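Sn-glycerol-3-phosphate ABC transporter substrate-binding protein UspB (Mycobacterium tuberculosis, PDB 4MFI) probably binds glycerophosphocholine as the extracytoplasmic substrate-binding subunit of an ABC transporter, delivering it for import. Local coordinates at residues Q211-W225 against H377-P389. Sequence-based numbering, arbitrary orientation.
Sequences QGPNWAFGGAYSDKW and HTRTQDYARVFLP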
# COMPACT_ATOMS: atom_id res chain seq x y z
N GLN A 211 5.86 -9.36 -1.46
CA GLN A 211 6.65 -8.90 -0.34
C GLN A 211 6.31 -9.67 0.93
O GLN A 211 7.19 -10.02 1.72
CB GLN A 211 6.38 -7.42 -0.12
CG GLN A 211 7.62 -6.60 -0.10
CD GLN A 211 7.39 -5.11 0.04
OE1 GLN A 211 8.30 -4.40 0.47
NE2 GLN A 211 6.20 -4.63 -0.33
N GLY A 212 5.02 -9.96 1.10
CA GLY A 212 4.55 -10.67 2.27
C GLY A 212 5.08 -12.09 2.38
O GLY A 212 5.72 -12.42 3.38
N PRO A 213 4.82 -12.94 1.38
CA PRO A 213 5.37 -14.30 1.45
C PRO A 213 6.88 -14.30 1.54
O PRO A 213 7.42 -15.14 2.25
CB PRO A 213 4.87 -14.97 0.16
CG PRO A 213 4.25 -13.91 -0.65
CD PRO A 213 3.81 -12.83 0.30
N ASN A 214 7.55 -13.38 0.85
CA ASN A 214 9.00 -13.29 0.97
C ASN A 214 9.40 -13.10 2.44
O ASN A 214 10.19 -13.89 2.98
CB ASN A 214 9.49 -12.13 0.08
CG ASN A 214 10.98 -12.17 -0.18
OD1 ASN A 214 11.64 -13.21 -0.07
ND2 ASN A 214 11.52 -11.02 -0.55
N TRP A 215 8.84 -12.09 3.09
CA TRP A 215 9.09 -11.87 4.52
C TRP A 215 8.73 -13.09 5.38
O TRP A 215 9.45 -13.42 6.33
CB TRP A 215 8.29 -10.67 5.01
CG TRP A 215 8.76 -9.34 4.51
CD1 TRP A 215 10.03 -8.99 4.10
CD2 TRP A 215 7.96 -8.16 4.39
NE1 TRP A 215 10.05 -7.66 3.73
CE2 TRP A 215 8.79 -7.13 3.91
CE3 TRP A 215 6.61 -7.88 4.64
CZ2 TRP A 215 8.32 -5.84 3.67
CZ3 TRP A 215 6.15 -6.60 4.41
CH2 TRP A 215 7.00 -5.60 3.94
N ALA A 216 7.60 -13.74 5.07
CA ALA A 216 7.15 -14.88 5.86
C ALA A 216 8.15 -16.03 5.83
O ALA A 216 8.26 -16.80 6.80
CB ALA A 216 5.79 -15.36 5.34
N PHE A 217 8.90 -16.12 4.74
CA PHE A 217 9.91 -17.16 4.56
C PHE A 217 11.30 -16.70 4.98
O PHE A 217 12.28 -17.43 4.83
CB PHE A 217 9.92 -17.63 3.10
CG PHE A 217 8.85 -18.65 2.77
CD1 PHE A 217 8.84 -19.88 3.41
CD2 PHE A 217 7.88 -18.39 1.80
CE1 PHE A 217 7.87 -20.83 3.11
CE2 PHE A 217 6.91 -19.34 1.49
CZ PHE A 217 6.91 -20.56 2.14
N GLY A 218 11.39 -15.48 5.54
CA GLY A 218 12.65 -14.96 6.03
C GLY A 218 13.46 -14.21 4.98
O GLY A 218 14.59 -13.82 5.24
N GLY A 219 12.88 -14.02 3.80
CA GLY A 219 13.52 -13.27 2.74
C GLY A 219 13.21 -11.78 2.80
O GLY A 219 12.41 -11.33 3.63
N ALA A 220 13.84 -11.02 1.91
CA ALA A 220 13.53 -9.61 1.73
C ALA A 220 14.17 -9.16 0.44
O ALA A 220 15.14 -9.76 -0.02
CB ALA A 220 14.07 -8.79 2.89
N TYR A 221 13.64 -8.11 -0.17
CA TYR A 221 14.32 -7.51 -1.32
C TYR A 221 15.59 -6.80 -0.86
O TYR A 221 16.59 -6.74 -1.58
CB TYR A 221 13.42 -6.50 -2.01
CG TYR A 221 12.09 -7.02 -2.49
CD1 TYR A 221 11.95 -8.32 -2.98
CD2 TYR A 221 10.97 -6.20 -2.49
CE1 TYR A 221 10.72 -8.78 -3.43
CE2 TYR A 221 9.74 -6.66 -2.93
CZ TYR A 221 9.62 -7.95 -3.41
OH TYR A 221 8.41 -8.42 -3.86
N SER A 222 15.53 -6.23 0.34
CA SER A 222 16.65 -5.50 0.92
C SER A 222 16.47 -5.44 2.43
O SER A 222 15.36 -5.59 2.94
CB SER A 222 16.76 -4.09 0.32
OG SER A 222 15.57 -3.34 0.54
N ASP A 223 17.59 -5.23 3.11
CA ASP A 223 17.64 -4.96 4.54
C ASP A 223 18.23 -3.56 4.62
O ASP A 223 19.44 -3.36 4.43
CB ASP A 223 18.54 -5.97 5.23
CG ASP A 223 18.56 -5.83 6.73
OD1 ASP A 223 17.86 -4.94 7.27
OD2 ASP A 223 19.28 -6.62 7.38
N LYS A 224 17.38 -2.57 4.87
CA LYS A 224 17.74 -1.17 4.68
C LYS A 224 18.32 -0.97 3.27
O LYS A 224 17.67 -1.35 2.30
CB LYS A 224 18.69 -0.69 5.79
CG LYS A 224 18.19 -1.03 7.18
CD LYS A 224 16.84 -0.42 7.46
CE LYS A 224 16.32 -0.84 8.83
NZ LYS A 224 17.33 -0.59 9.90
N TRP A 225 19.52 -0.41 3.15
CA TRP A 225 20.11 -0.15 1.82
C TRP A 225 20.86 -1.33 1.21
O TRP A 225 21.37 -1.24 0.09
CB TRP A 225 21.05 1.05 1.87
CG TRP A 225 20.36 2.32 2.24
CD1 TRP A 225 20.59 3.08 3.35
CD2 TRP A 225 19.33 2.98 1.50
NE1 TRP A 225 19.76 4.18 3.35
CE2 TRP A 225 18.97 4.14 2.23
CE3 TRP A 225 18.65 2.70 0.31
CZ2 TRP A 225 17.98 5.02 1.79
CZ3 TRP A 225 17.67 3.58 -0.12
CH2 TRP A 225 17.34 4.72 0.62
N HIS A 377 -0.45 -5.73 12.39
CA HIS A 377 0.41 -6.84 12.02
C HIS A 377 1.03 -6.62 10.65
O HIS A 377 1.30 -7.55 9.90
CB HIS A 377 -0.39 -8.14 12.07
CG HIS A 377 -1.07 -8.35 13.37
ND1 HIS A 377 -0.38 -8.63 14.53
CD2 HIS A 377 -2.38 -8.27 13.72
CE1 HIS A 377 -1.24 -8.75 15.53
NE2 HIS A 377 -2.45 -8.54 15.07
N THR A 378 1.24 -5.36 10.34
CA THR A 378 1.86 -4.98 9.08
C THR A 378 3.28 -4.47 9.31
O THR A 378 3.68 -4.17 10.43
CB THR A 378 1.03 -3.92 8.32
OG1 THR A 378 0.76 -2.81 9.18
CG2 THR A 378 -0.29 -4.50 7.85
N ARG A 379 4.04 -4.38 8.22
CA ARG A 379 5.47 -4.06 8.25
C ARG A 379 5.73 -3.04 7.15
O ARG A 379 5.13 -3.12 6.07
CB ARG A 379 6.26 -5.37 8.00
CG ARG A 379 7.77 -5.24 7.71
CD ARG A 379 8.46 -6.62 7.72
NE ARG A 379 9.82 -6.56 7.16
CZ ARG A 379 10.68 -7.58 7.15
NH1 ARG A 379 10.36 -8.75 7.69
NH2 ARG A 379 11.87 -7.41 6.60
N THR A 380 6.61 -2.07 7.42
CA THR A 380 7.01 -1.11 6.39
C THR A 380 7.75 -1.81 5.25
O THR A 380 8.38 -2.87 5.44
CB THR A 380 7.86 0.04 6.97
OG1 THR A 380 9.01 -0.52 7.61
CG2 THR A 380 7.06 0.87 7.98
N GLN A 381 7.64 -1.24 4.06
CA GLN A 381 8.14 -1.91 2.87
C GLN A 381 9.66 -1.89 2.72
O GLN A 381 10.34 -1.02 3.27
CB GLN A 381 7.51 -1.29 1.63
CG GLN A 381 6.01 -1.45 1.55
CD GLN A 381 5.49 -1.05 0.20
OE1 GLN A 381 5.78 -1.71 -0.81
NE2 GLN A 381 4.74 0.05 0.15
N ASP A 382 10.18 -2.85 1.97
CA ASP A 382 11.62 -2.90 1.70
C ASP A 382 12.07 -1.67 0.91
O ASP A 382 11.39 -1.22 -0.01
CB ASP A 382 11.98 -4.16 0.92
CG ASP A 382 11.78 -5.43 1.71
OD1 ASP A 382 11.72 -5.40 2.97
OD2 ASP A 382 11.72 -6.49 1.06
N TYR A 383 13.23 -1.12 1.29
CA TYR A 383 13.75 0.08 0.62
C TYR A 383 13.91 -0.16 -0.88
O TYR A 383 13.71 0.75 -1.69
CB TYR A 383 15.11 0.50 1.19
CG TYR A 383 15.14 1.09 2.59
CD1 TYR A 383 14.07 0.93 3.49
CD2 TYR A 383 16.26 1.78 3.03
CE1 TYR A 383 14.14 1.47 4.77
CE2 TYR A 383 16.34 2.31 4.29
CZ TYR A 383 15.28 2.16 5.17
OH TYR A 383 15.39 2.71 6.44
N ALA A 384 14.26 -1.39 -1.26
CA ALA A 384 14.47 -1.68 -2.68
C ALA A 384 13.21 -1.50 -3.52
O ALA A 384 13.29 -1.24 -4.73
CB ALA A 384 15.05 -3.09 -2.87
N ARG A 385 12.04 -1.63 -2.90
CA ARG A 385 10.78 -1.38 -3.61
C ARG A 385 10.37 0.09 -3.60
O ARG A 385 9.97 0.64 -4.63
CB ARG A 385 9.63 -2.26 -3.08
CG ARG A 385 8.37 -2.09 -3.93
CD ARG A 385 7.16 -2.95 -3.50
NE ARG A 385 6.11 -2.67 -4.49
CZ ARG A 385 5.32 -1.60 -4.44
NH1 ARG A 385 5.38 -0.77 -3.40
NH2 ARG A 385 4.46 -1.36 -5.41
N VAL A 386 10.47 0.74 -2.45
CA VAL A 386 9.89 2.08 -2.30
C VAL A 386 10.83 3.28 -2.36
O VAL A 386 10.38 4.40 -2.62
CB VAL A 386 9.02 2.20 -1.02
CG1 VAL A 386 7.75 1.36 -1.15
CG2 VAL A 386 9.83 1.84 0.24
N PHE A 387 12.12 3.07 -2.11
CA PHE A 387 13.09 4.18 -2.09
C PHE A 387 14.06 4.14 -3.27
O PHE A 387 14.73 5.13 -3.56
CB PHE A 387 13.94 4.16 -0.81
CG PHE A 387 13.17 4.44 0.46
CD1 PHE A 387 11.84 4.88 0.44
CD2 PHE A 387 13.79 4.29 1.69
CE1 PHE A 387 11.16 5.15 1.63
CE2 PHE A 387 13.12 4.56 2.87
CZ PHE A 387 11.80 4.99 2.84
N LEU A 388 14.15 3.00 -3.93
CA LEU A 388 15.10 2.80 -5.01
C LEU A 388 14.34 3.02 -6.31
O LEU A 388 13.34 2.35 -6.56
CB LEU A 388 15.65 1.37 -4.93
CG LEU A 388 16.87 0.96 -5.75
CD1 LEU A 388 17.45 -0.33 -5.20
CD2 LEU A 388 16.55 0.82 -7.24
N PRO A 389 14.79 3.97 -7.14
CA PRO A 389 14.05 4.36 -8.35
C PRO A 389 13.71 3.17 -9.24
O PRO A 389 14.60 2.42 -9.63
CB PRO A 389 15.02 5.30 -9.07
CG PRO A 389 15.82 5.91 -7.98
CD PRO A 389 16.00 4.80 -6.95
O HOH W 1 10.09 -8.75 0.66
O HOH W 2 11.27 -11.71 7.47
O HOH W 3 12.77 -10.50 6.26
O HOH W 4 14.96 -2.43 3.08
O HOH W 5 13.71 -5.79 5.19
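In this periplasmic-binding-protein fold of two alpha/beta domains, Trp215 on the short helix 211-216 and Asp382, at the N-cap position of helix 383-386, join two parts of the chain far apart in sequence. The carboxylate of Asp382 is divided between two donors. Asp382 OD1 takes the indole N-H on the syn side, with Trp215 NE1 at 2.9 Å and the acceptor almost in the ring plane. Asp382 OD2 receives Tyr221 N at 2.8 Å from above the carboxylate plane. A water shared with Asn214 ND2 also donates to OD2.

Arg379 lies flat over one face of Trp215, the guanidinium and indole planes 9° apart, as both a stack and a cation-pi contact: Arg379 CZ sits 3.5 Å from the centroid of the five-membered ring. CG stands anti to the backbone N (chi1 168°) and the chain runs extended, which lays CD over the six-membered ring. Waters tie its NH1 to Trp215 O and its NH2 to Gly219 O.

Deeper in, the Gln211 amide is gripped at both ends. Asp382 N approaches Gln211 OE1 nearly head-on at 2.9 Å. Gln211 NE2 donates an N-H to Gln381 OE1 at 3.0 Å, an oxygen that also accepts from Arg385 NH1. Asp102 pairs with that arginine and with Gln381 NE2.

Farther along, Ser222 OG accepts from Ala384 N at 3.0 Å in the first turn of helix 383-386. Tyr383 turns its edge to the face of Trp225, its ring centroid 4.8 Å from that of the six-membered ring of Trp225, with Lys224 CA over one of its own faces; Phe387 completes the aromatic cluster.

With two N-H groups and waters on its oxygens and the Arg379 cation close by, the buried Asp382 carboxylate would probably be stabilised as an anion, its rotation fixed.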